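PDB 6JQS: DNA-binding response regulator from Paenisporosarcina sp. TG-14, which probably binds DNA through a LuxR-type helix-turn-helix domain and, as a GerE transcription factor of a spore-forming bacterium, probably regulates genes of sporulation. Local coordinates for residues F20-V24 and R25-T29. Residues are numbered along the deposited sequence; the frame is centred on the assembly and turned at random.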
loop_
_atom_site.group_PDB
_atom_site.type_symbol
_atom_site.label_atom_id
_atom_site.label_comp_id
_atom_site.label_asym_id
_atom_site.label_seq_id
_atom_site.Cartn_x
_atom_site.Cartn_y
_atom_site.Cartn_z
ATOM N N PHE A 20 -2.141 1.171 -0.270
ATOM C CA PHE A 20 -1.970 0.359 -1.494
ATOM C C PHE A 20 -3.191 0.551 -2.416
ATOM O O PHE A 20 -2.971 0.501 -3.639
ATOM C CB PHE A 20 -1.699 -1.106 -1.171
ATOM C CG PHE A 20 -0.267 -1.376 -0.800
ATOM C CD1 PHE A 20 0.659 -1.621 -1.787
ATOM C CD2 PHE A 20 0.196 -1.193 0.492
ATOM C CE1 PHE A 20 2.012 -1.732 -1.502
ATOM C CE2 PHE A 20 1.555 -1.344 0.782
ATOM C CZ PHE A 20 2.448 -1.606 -0.218
ATOM N N GLN A 21 -4.415 0.690 -1.894
ATOM C CA GLN A 21 -5.593 0.991 -2.780
ATOM C C GLN A 21 -5.366 2.313 -3.521
ATOM O O GLN A 21 -5.739 2.418 -4.681
ATOM C CB GLN A 21 -6.908 1.007 -1.989
ATOM C CG GLN A 21 -8.127 0.998 -2.907
ATOM C CD GLN A 21 -8.180 -0.235 -3.796
ATOM O OE1 GLN A 21 -8.510 -1.330 -3.365
ATOM N NE2 GLN A 21 -7.705 -0.101 -5.015
ATOM N N LEU A 22 -4.714 3.304 -2.913
ATOM C CA LEU A 22 -4.389 4.563 -3.610
ATOM C C LEU A 22 -3.237 4.409 -4.590
ATOM O O LEU A 22 -3.288 5.121 -5.617
ATOM C CB LEU A 22 -4.137 5.707 -2.601
ATOM C CG LEU A 22 -5.308 6.012 -1.659
ATOM C CD1 LEU A 22 -5.016 7.244 -0.804
ATOM C CD2 LEU A 22 -6.611 6.233 -2.415
ATOM N N LEU A 23 -2.193 3.607 -4.310
ATOM C CA LEU A 23 -1.175 3.308 -5.333
ATOM C C LEU A 23 -1.867 2.661 -6.544
ATOM O O LEU A 23 -1.593 2.998 -7.657
ATOM C CB LEU A 23 -0.120 2.374 -4.745
ATOM C CG LEU A 23 0.812 3.024 -3.723
ATOM C CD1 LEU A 23 1.638 1.946 -3.034
ATOM C CD2 LEU A 23 1.698 4.053 -4.391
ATOM N N VAL A 24 -2.772 1.721 -6.334
ATOM C CA VAL A 24 -3.476 1.157 -7.531
ATOM C C VAL A 24 -4.023 2.311 -8.383
ATOM O O VAL A 24 -3.980 2.226 -9.662
ATOM C CB VAL A 24 -4.568 0.194 -7.044
ATOM C CG1 VAL A 24 -5.545 -0.109 -8.150
ATOM C CG2 VAL A 24 -3.929 -1.055 -6.498
ATOM N N ARG A 25 -4.529 3.381 -7.747
ATOM C CA ARG A 25 -5.175 4.525 -8.439
ATOM C C ARG A 25 -4.146 5.566 -8.889
ATOM O O ARG A 25 -4.557 6.655 -9.242
ATOM C CB ARG A 25 -6.221 5.163 -7.526
ATOM C CG ARG A 25 -7.383 4.235 -7.246
ATOM C CD ARG A 25 -8.471 4.855 -6.441
ATOM N NE ARG A 25 -9.284 3.729 -6.012
ATOM C CZ ARG A 25 -9.855 3.597 -4.828
ATOM N NH1 ARG A 25 -9.727 4.535 -3.909
ATOM N NH2 ARG A 25 -10.537 2.494 -4.559
ATOM N N ASP A 26 -2.873 5.226 -8.924
ATOM C CA ASP A 26 -1.780 6.035 -9.519
ATOM C C ASP A 26 -1.533 7.302 -8.685
ATOM O O ASP A 26 -0.979 8.249 -9.255
ATOM C CB ASP A 26 -1.997 6.306 -11.019
ATOM C CG ASP A 26 -0.739 6.704 -11.795
ATOM O OD1 ASP A 26 0.409 6.318 -11.379
ATOM O OD2 ASP A 26 -0.890 7.432 -12.801
ATOM N N TYR A 27 -1.845 7.294 -7.385
ATOM C CA TYR A 27 -1.464 8.382 -6.430
ATOM C C TYR A 27 0.033 8.278 -6.152
ATOM O O TYR A 27 0.555 7.169 -6.017
ATOM C CB TYR A 27 -2.213 8.291 -5.110
ATOM C CG TYR A 27 -3.623 8.804 -5.137
ATOM C CD1 TYR A 27 -4.592 8.172 -5.895
ATOM C CD2 TYR A 27 -4.011 9.880 -4.353
ATOM C CE1 TYR A 27 -5.899 8.623 -5.923
ATOM C CE2 TYR A 27 -5.321 10.338 -4.354
ATOM C CZ TYR A 27 -6.262 9.713 -5.157
ATOM O OH TYR A 27 -7.556 10.140 -5.186
ATOM N N SER A 28 0.709 9.413 -6.110
ATOM C CA SER A 28 2.068 9.549 -5.549
ATOM C C SER A 28 2.017 9.408 -4.021
ATOM O O SER A 28 0.957 9.603 -3.401
ATOM C CB SER A 28 2.647 10.888 -5.922
ATOM O OG SER A 28 1.895 11.896 -5.272
ATOM N N THR A 29 3.142 9.111 -3.392
ATOM C CA THR A 29 3.206 8.973 -1.916
ATOM C C THR A 29 2.826 10.332 -1.302
ATOM O O THR A 29 2.120 10.333 -0.300
ATOM C CB THR A 29 4.531 8.306 -1.534
ATOM O OG1 THR A 29 5.627 9.065 -2.039
ATOM C CG2 THR A 29 4.604 6.896 -2.082
#
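Gln21 and Arg25, one helical turn apart, meet through an aliphatic carbon laid against the guanidinium where helix 14-24 runs out. Gln21 CG, placed anti to the backbone N (chi1 -167°), lies over one face of that group, offset toward the rim and 3.3 Å from Arg25 NH2. The chain of Gln21 bends at chi2, and its amide plane lies 14° from that of the guanidinium; each has a hydrogen bond to the C-terminal tail, Gln21 NE2 to Ser73 O and Arg25 NH2 to Asp75 O.

Leu22 serves the turn twice. Its carbonyl oxygen takes the amide of Tyr27 in a fairly straight bond, Tyr27 N to Leu22 O 3.2 Å, and a weak one from Arg25 N. Its side chain lies between Tyr27 and Arg25: CD2 stands over one face of the Tyr27 ring, toward the rim, and 3.9 Å from Arg25 NH1, while CB rests 4.0 Å from Tyr27 CG.

Leu23 closes the inner bond, Asp26 N to Leu23 O 2.9 Å, with the donor well above the carbonyl plane. Together the two bonds form a Schellman motif, a common way of ending a helix, with Asp26 at positive phi (69°) as its C-prime residue. Leu23 CD2 also reaches Tyr27 O, at 3.7 Å. Val24 has CB 3.3 Å from Arg25 N, and its side chain meets Ile63 of helix 59-68.

Ser28 OG caps Asp31 N at the start of helix 29-36, only a few residues after the Schellman turn. Leu22, Leu23 and Tyr27 all pack on Ile32 of that helix, and Leu23 also touches Ile47 of helix 40-54, joining the turn to the helical bundle of the LuxR-type domain.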